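Local coordinates for protein CobC (Shigella flexneri 2a, PDB 6NRU) that probably removes the phosphate from adenosylcobalamin 5'-phosphate and alpha-ribazole 5'-phosphate in the assembly of the nucleotide loop of vitamin B12, at residues 46-57 with 72-83. Residues are numbered along the deposited sequence; the frame is centred on the assembly and turned at random.
Sequences DDVSFDLVLCSE and RQLPVHIIPELN
Leu54 and His77 lie side by side on one face of a parallel strand pair, Leu54 CD2 resting 3.5 Å from His77 CB. On the same face Leu52 CD1 sits over the imidazole of His77, a CH-pi contact 3.8 Å from the ring centroid, while Leu54 CB meets Ile79 CG1 and Leu82 CD1; Phe134 of helix 124-136 packs on Leu54 and Ile79. The other face pairs Val53 with Val76 and Cys55 with Ile78; Val53, Cys55 and Ile78 also touch helix 59-69. Between the strands runs a ladder of backbone bonds, His77 N to Val53 O, Cys55 N to His77 O and Ile79 N to Cys55 O, preceded by a weak one from Val53 N to Pro75 O. At one end Arg72, bent at chi3 (64°), turns its guanidinium end-on to Val48 O, which takes NH1 at 3.0 Å and NH2 at 2.8 Å; Phe50 CD2 lies over a guanidinium face. At the other end the Asn83 amide spans the backbone N and the carboxylate of Glu57: OD1 accepts from Glu57 N (2.7 Å), in the carbonyl plane, and ND2 gives to Glu57 OE1 (2.9 Å) from above the carboxylate plane. This is the beta-alpha-beta crossover at one border of the histidine phosphatase sheet; the segments that follow its two strands bring Ser56 and Asn83 near the probable catalytic residues His11 and Glu84.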
ATOM      1  N   ASP A  46      13.635  -9.479  10.615  1.00 74.50           N
ATOM      2  CA  ASP A  46      14.903  -8.969  11.121  1.00 74.79           C
ATOM      3  C   ASP A  46      16.078  -9.530  10.331  1.00 73.77           C
ATOM      4  O   ASP A  46      17.042  -8.810  10.044  1.00 74.92           O
ATOM      5  CB  ASP A  46      15.037  -9.305  12.607  1.00 78.82           C
ATOM      6  CG  ASP A  46      15.964  -8.358  13.334  1.00 82.98           C
ATOM      7  OD1 ASP A  46      16.183  -7.232  12.838  1.00 83.13           O
ATOM      8  OD2 ASP A  46      16.476  -8.738  14.403  1.00 86.15           O
ATOM      9  N   ASP A  47      16.011 -10.806   9.961  1.00 72.09           N
ATOM     10  CA  ASP A  47      17.102 -11.477   9.266  1.00 72.73           C
ATOM     11  C   ASP A  47      16.990 -11.389   7.750  1.00 68.96           C
ATOM     12  O   ASP A  47      17.748 -12.064   7.046  1.00 70.31           O
ATOM     13  CB  ASP A  47      17.175 -12.942   9.697  1.00 76.12           C
ATOM     14  CG  ASP A  47      17.657 -13.100  11.122  1.00 79.16           C
ATOM     15  OD1 ASP A  47      17.837 -12.069  11.804  1.00 79.27           O
ATOM     16  OD2 ASP A  47      17.866 -14.251  11.557  1.00 81.37           O
ATOM     17  N   VAL A  48      16.068 -10.587   7.235  1.00 64.16           N
ATOM     18  CA  VAL A  48      15.972 -10.337   5.803  1.00 59.95           C
ATOM     19  C   VAL A  48      16.838  -9.128   5.477  1.00 57.81           C
ATOM     20  O   VAL A  48      16.579  -8.018   5.955  1.00 54.53           O
ATOM     21  CB  VAL A  48      14.517 -10.110   5.369  1.00 55.82           C
ATOM     22  CG1 VAL A  48      14.461  -9.769   3.890  1.00 54.91           C
ATOM     23  CG2 VAL A  48      13.676 -11.343   5.672  1.00 53.71           C
ATOM     24  N   SER A  49      17.870  -9.343   4.664  1.00 59.51           N
ATOM     25  CA  SER A  49      18.858  -8.308   4.367  1.00 61.15           C
ATOM     26  C   SER A  49      18.337  -7.430   3.236  1.00 58.84           C
ATOM     27  O   SER A  49      18.601  -7.667   2.056  1.00 59.36           O
ATOM     28  CB  SER A  49      20.199  -8.935   4.008  1.00 65.95           C
ATOM     29  OG  SER A  49      20.017 -10.094   3.215  1.00 67.62           O
ATOM     30  N   PHE A  50      17.587  -6.398   3.606  1.00 56.03           N
ATOM     31  CA  PHE A  50      17.152  -5.412   2.631  1.00 54.88           C
ATOM     32  C   PHE A  50      18.320  -4.526   2.211  1.00 54.75           C
ATOM     33  O   PHE A  50      19.281  -4.324   2.959  1.00 55.32           O
ATOM     34  CB  PHE A  50      16.031  -4.541   3.201  1.00 53.21           C
ATOM     35  CG  PHE A  50      14.848  -5.318   3.708  1.00 52.37           C
ATOM     36  CD1 PHE A  50      13.882  -5.784   2.834  1.00 50.22           C
ATOM     37  CD2 PHE A  50      14.698  -5.568   5.063  1.00 53.35           C
ATOM     38  CE1 PHE A  50      12.793  -6.491   3.301  1.00 50.09           C
ATOM     39  CE2 PHE A  50      13.610  -6.275   5.535  1.00 52.70           C
ATOM     40  CZ  PHE A  50      12.656  -6.736   4.654  1.00 50.96           C
ATOM     41  N   ASP A  51      18.228  -4.002   0.992  1.00 53.77           N
ATOM     42  CA  ASP A  51      19.171  -3.012   0.498  1.00 55.20           C
ATOM     43  C   ASP A  51      18.478  -1.750   0.010  1.00 54.89           C
ATOM     44  O   ASP A  51      19.158  -0.832  -0.465  1.00 58.47           O
ATOM     45  CB  ASP A  51      20.035  -3.602  -0.627  1.00 56.49           C
ATOM     46  CG  ASP A  51      19.235  -4.443  -1.599  1.00 57.44           C
ATOM     47  OD1 ASP A  51      19.855  -5.118  -2.450  1.00 59.52           O
ATOM     48  OD2 ASP A  51      17.989  -4.431  -1.514  1.00 56.59           O
ATOM     49  N   LEU A  52      17.154  -1.674   0.121  1.00 51.69           N
ATOM     50  CA  LEU A  52      16.412  -0.502  -0.314  1.00 50.29           C
ATOM     51  C   LEU A  52      15.045  -0.512   0.353  1.00 48.66           C
ATOM     52  O   LEU A  52      14.444  -1.575   0.525  1.00 49.91           O
ATOM     53  CB  LEU A  52      16.261  -0.473  -1.840  1.00 38.61           C
ATOM     54  CG  LEU A  52      15.662   0.805  -2.430  1.00 37.60           C
ATOM     55  CD1 LEU A  52      16.533   2.015  -2.100  1.00 38.35           C
ATOM     56  CD2 LEU A  52      15.480   0.662  -3.928  1.00 37.90           C
ATOM     57  N   VAL A  53      14.563   0.669   0.730  1.00 45.82           N
ATOM     58  CA  VAL A  53      13.226   0.831   1.289  1.00 41.62           C
ATOM     59  C   VAL A  53      12.523   1.934   0.509  1.00 41.48           C
ATOM     60  O   VAL A  53      13.030   3.057   0.423  1.00 43.01           O
ATOM     61  CB  VAL A  53      13.251   1.167   2.789  1.00 38.09           C
ATOM     62  CG1 VAL A  53      11.836   1.404   3.293  1.00 34.97           C
ATOM     63  CG2 VAL A  53      13.922   0.051   3.578  1.00 38.48           C
ATOM     64  N   LEU A  54      11.370   1.611  -0.065  1.00 40.55           N
ATOM     65  CA  LEU A  54      10.524   2.579  -0.748  1.00 40.59           C
ATOM     66  C   LEU A  54       9.229   2.717   0.036  1.00 42.90           C
ATOM     67  O   LEU A  54       8.577   1.715   0.349  1.00 44.92           O
ATOM     68  CB  LEU A  54      10.236   2.145  -2.186  1.00 39.18           C
ATOM     69  CG  LEU A  54      11.439   1.664  -3.001  1.00 39.33           C
ATOM     70  CD1 LEU A  54      10.998   1.185  -4.374  1.00 38.98           C
ATOM     71  CD2 LEU A  54      12.478   2.765  -3.127  1.00 40.40           C
ATOM     72  N   CYS A  55       8.859   3.951   0.356  1.00 42.27           N
ATOM     73  CA  CYS A  55       7.757   4.218   1.264  1.00 41.07           C
ATOM     74  C   CYS A  55       6.867   5.313   0.696  1.00 42.01           C
ATOM     75  O   CYS A  55       7.327   6.191  -0.039  1.00 43.61           O
ATOM     76  CB  CYS A  55       8.286   4.622   2.648  1.00 39.93           C
ATOM     77  SG  CYS A  55       7.033   4.853   3.912  1.00 39.72           S
ATOM     78  N   SER A  56       5.585   5.249   1.036  1.00 41.33           N
ATOM     79  CA  SER A  56       4.675   6.309   0.640  1.00 41.72           C
ATOM     80  C   SER A  56       4.918   7.554   1.489  1.00 42.30           C
ATOM     81  O   SER A  56       5.541   7.500   2.553  1.00 41.94           O
ATOM     82  CB  SER A  56       3.223   5.850   0.767  1.00 41.00           C
ATOM     83  OG  SER A  56       2.646   6.300   1.977  1.00 40.96           O
ATOM     84  N   GLU A  57       4.420   8.691   0.997  1.00 44.05           N
ATOM     85  CA  GLU A  57       4.602   9.951   1.713  1.00 45.38           C
ATOM     86  C   GLU A  57       3.805   9.988   3.010  1.00 46.47           C
ATOM     87  O   GLU A  57       4.233  10.628   3.978  1.00 48.05           O
ATOM     88  CB  GLU A  57       4.189  11.131   0.834  1.00 45.74           C
ATOM     89  CG  GLU A  57       4.945  11.262  -0.468  1.00 47.58           C
ATOM     90  CD  GLU A  57       4.537  12.500  -1.241  1.00 50.65           C
ATOM     91  OE1 GLU A  57       3.373  12.935  -1.104  1.00 51.51           O
ATOM     92  OE2 GLU A  57       5.382  13.047  -1.976  1.00 52.62           O
ATOM     93  N   ARG A  72      18.097  -0.475  12.159  1.00 87.99           N
ATOM     94  CA  ARG A  72      18.767  -0.963  10.958  1.00 89.64           C
ATOM     95  C   ARG A  72      19.509  -0.002  10.044  1.00 88.74           C
ATOM     96  O   ARG A  72      20.404  -0.440   9.329  1.00 90.17           O
ATOM     97  CB  ARG A  72      17.834  -1.862  10.159  1.00 89.39           C
ATOM     98  CG  ARG A  72      17.553  -3.178  10.862  1.00 92.79           C
ATOM     99  CD  ARG A  72      16.721  -4.096  10.005  1.00 91.92           C
ATOM    100  NE  ARG A  72      17.449  -4.457   8.806  1.00 93.03           N
ATOM    101  CZ  ARG A  72      17.176  -5.510   8.061  1.00 93.12           C
ATOM    102  NH1 ARG A  72      16.190  -6.309   8.396  1.00 92.66           N
ATOM    103  NH2 ARG A  72      17.893  -5.763   6.988  1.00 94.40           N
ATOM    104  N   GLN A  73      19.118   1.266  10.035  1.00 86.85           N
ATOM    105  CA  GLN A  73      19.756   2.305   9.211  1.00 87.14           C
ATOM    106  C   GLN A  73      19.810   2.097   7.701  1.00 84.39           C
ATOM    107  O   GLN A  73      20.844   2.286   7.099  1.00 85.30           O
ATOM    108  CB  GLN A  73      21.164   2.640   9.724  1.00 91.80           C
ATOM    109  CG  GLN A  73      21.198   3.615  10.878  1.00 94.40           C
ATOM    110  CD  GLN A  73      21.366   5.023  10.394  1.00 95.15           C
ATOM    111  OE1 GLN A  73      20.932   5.365   9.303  1.00 92.61           O
ATOM    112  NE2 GLN A  73      22.005   5.845  11.195  1.00 98.98           N
ATOM    113  N   LEU A  74      18.694   1.732   7.089  1.00 80.13           N
ATOM    114  CA  LEU A  74      18.651   1.495   5.655  1.00 76.75           C
ATOM    115  C   LEU A  74      18.168   2.739   4.917  1.00 72.46           C
ATOM    116  O   LEU A  74      17.451   3.568   5.487  1.00 71.53           O
ATOM    117  CB  LEU A  74      17.727   0.317   5.330  1.00 75.00           C
ATOM    118  CG  LEU A  74      18.306  -1.075   5.596  1.00 76.13           C
ATOM    119  CD1 LEU A  74      17.200  -2.107   5.759  1.00 73.71           C
ATOM    120  CD2 LEU A  74      19.260  -1.476   4.483  1.00 77.13           C
ATOM    121  N   PRO A  75      18.557   2.904   3.651  1.00 69.76           N
ATOM    122  CA  PRO A  75      18.104   4.076   2.885  1.00 66.83           C
ATOM    123  C   PRO A  75      16.619   3.986   2.559  1.00 60.41           C
ATOM    124  O   PRO A  75      16.133   2.951   2.098  1.00 58.51           O
ATOM    125  CB  PRO A  75      18.962   4.021   1.614  1.00 68.94           C
ATOM    126  CG  PRO A  75      20.132   3.143   1.975  1.00 71.80           C
ATOM    127  CD  PRO A  75      19.564   2.127   2.913  1.00 70.89           C
ATOM    128  N   VAL A  76      15.905   5.088   2.788  1.00 56.52           N
ATOM    129  CA  VAL A  76      14.454   5.144   2.642  1.00 52.60           C
ATOM    130  C   VAL A  76      14.116   6.177   1.577  1.00 52.98           C
ATOM    131  O   VAL A  76      14.344   7.378   1.772  1.00 59.35           O
ATOM    132  CB  VAL A  76      13.758   5.487   3.965  1.00 51.66           C
ATOM    133  CG1 VAL A  76      12.255   5.632   3.752  1.00 49.03           C
ATOM    134  CG2 VAL A  76      14.061   4.430   5.015  1.00 52.90           C
ATOM    135  N   HIS A  77      13.562   5.720   0.457  1.00 46.46           N
ATOM    136  CA  HIS A  77      13.050   6.612  -0.572  1.00 45.41           C
ATOM    137  C   HIS A  77      11.568   6.852  -0.328  1.00 45.03           C
ATOM    138  O   HIS A  77      10.810   5.905  -0.100  1.00 45.21           O
ATOM    139  CB  HIS A  77      13.254   6.027  -1.970  1.00 47.41           C
ATOM    140  CG  HIS A  77      14.687   5.825  -2.351  1.00 52.36           C
ATOM    141  ND1 HIS A  77      15.120   5.888  -3.658  1.00 54.24           N
ATOM    142  CD2 HIS A  77      15.783   5.547  -1.605  1.00 54.80           C
ATOM    143  CE1 HIS A  77      16.422   5.665  -3.700  1.00 56.18           C
ATOM    144  NE2 HIS A  77      16.848   5.455  -2.467  1.00 56.25           N
ATOM    145  N   ILE A  78      11.156   8.111  -0.380  1.00 47.92           N
ATOM    146  CA  ILE A  78       9.753   8.482  -0.250  1.00 46.96           C
ATOM    147  C   ILE A  78       9.198   8.653  -1.657  1.00 45.61           C
ATOM    148  O   ILE A  78       9.523   9.623  -2.351  1.00 46.73           O
ATOM    149  CB  ILE A  78       9.577   9.757   0.584  1.00 49.31           C
ATOM    150  CG1 ILE A  78      10.235   9.587   1.952  1.00 51.22           C
ATOM    151  CG2 ILE A  78       8.110  10.068   0.760  1.00 48.49           C
ATOM    152  CD1 ILE A  78       9.603   8.502   2.792  1.00 50.05           C
ATOM    153  N   ILE A  79       8.366   7.710  -2.086  1.00 43.41           N
ATOM    154  CA  ILE A  79       7.827   7.686  -3.443  1.00 43.59           C
ATOM    155  C   ILE A  79       6.385   8.180  -3.383  1.00 45.09           C
ATOM    156  O   ILE A  79       5.538   7.514  -2.762  1.00 44.05           O
ATOM    157  CB  ILE A  79       7.913   6.282  -4.055  1.00 41.67           C
ATOM    158  CG1 ILE A  79       9.342   5.749  -3.954  1.00 39.96           C
ATOM    159  CG2 ILE A  79       7.453   6.295  -5.503  1.00 43.37           C
ATOM    160  CD1 ILE A  79      10.364   6.621  -4.650  1.00 40.71           C
ATOM    161  N   PRO A  80       6.057   9.324  -3.994  1.00 46.75           N
ATOM    162  CA  PRO A  80       4.661   9.789  -3.982  1.00 48.06           C
ATOM    163  C   PRO A  80       3.725   8.898  -4.776  1.00 49.08           C
ATOM    164  O   PRO A  80       2.511   8.937  -4.538  1.00 50.01           O
ATOM    165  CB  PRO A  80       4.745  11.193  -4.604  1.00 49.26           C
ATOM    166  CG  PRO A  80       6.209  11.536  -4.637  1.00 48.42           C
ATOM    167  CD  PRO A  80       6.936  10.240  -4.738  1.00 47.05           C
ATOM    168  N   GLU A  81       4.247   8.107  -5.717  1.00 48.05           N
ATOM    169  CA  GLU A  81       3.419   7.156  -6.447  1.00 48.78           C
ATOM    170  C   GLU A  81       2.855   6.079  -5.534  1.00 46.87           C
ATOM    171  O   GLU A  81       1.800   5.514  -5.843  1.00 48.64           O
ATOM    172  CB  GLU A  81       4.223   6.514  -7.580  1.00 51.77           C
ATOM    173  CG  GLU A  81       4.372   7.383  -8.825  1.00 57.20           C
ATOM    174  CD  GLU A  81       5.371   8.513  -8.644  1.00 60.56           C
ATOM    175  OE1 GLU A  81       6.114   8.498  -7.638  1.00 60.07           O
ATOM    176  OE2 GLU A  81       5.408   9.421  -9.503  1.00 63.76           O
ATOM    177  N   LEU A  82       3.525   5.793  -4.418  1.00 44.84           N
ATOM    178  CA  LEU A  82       3.068   4.802  -3.452  1.00 43.19           C
ATOM    179  C   LEU A  82       1.989   5.334  -2.520  1.00 43.72           C
ATOM    180  O   LEU A  82       1.529   4.589  -1.646  1.00 42.89           O
ATOM    181  CB  LEU A  82       4.252   4.291  -2.622  1.00 41.88           C
ATOM    182  CG  LEU A  82       5.283   3.434  -3.362  1.00 41.16           C
ATOM    183  CD1 LEU A  82       6.492   3.142  -2.488  1.00 33.56           C
ATOM    184  CD2 LEU A  82       4.653   2.141  -3.852  1.00 41.74           C
ATOM    185  N   ASN A  83       1.573   6.587  -2.684  1.00 52.48           N
ATOM    186  CA  ASN A  83       0.584   7.180  -1.798  1.00 53.49           C
ATOM    187  C   ASN A  83      -0.782   6.536  -1.976  1.00 54.42           C
ATOM    188  O   ASN A  83      -1.124   6.027  -3.046  1.00 55.34           O
ATOM    189  CB  ASN A  83       0.458   8.680  -2.058  1.00 54.03           C
ATOM    190  CG  ASN A  83       1.650   9.453  -1.573  1.00 55.81           C
ATOM    191  OD1 ASN A  83       2.496   8.921  -0.856  1.00 56.98           O
ATOM    192  ND2 ASN A  83       1.729  10.722  -1.954  1.00 56.49           N
TER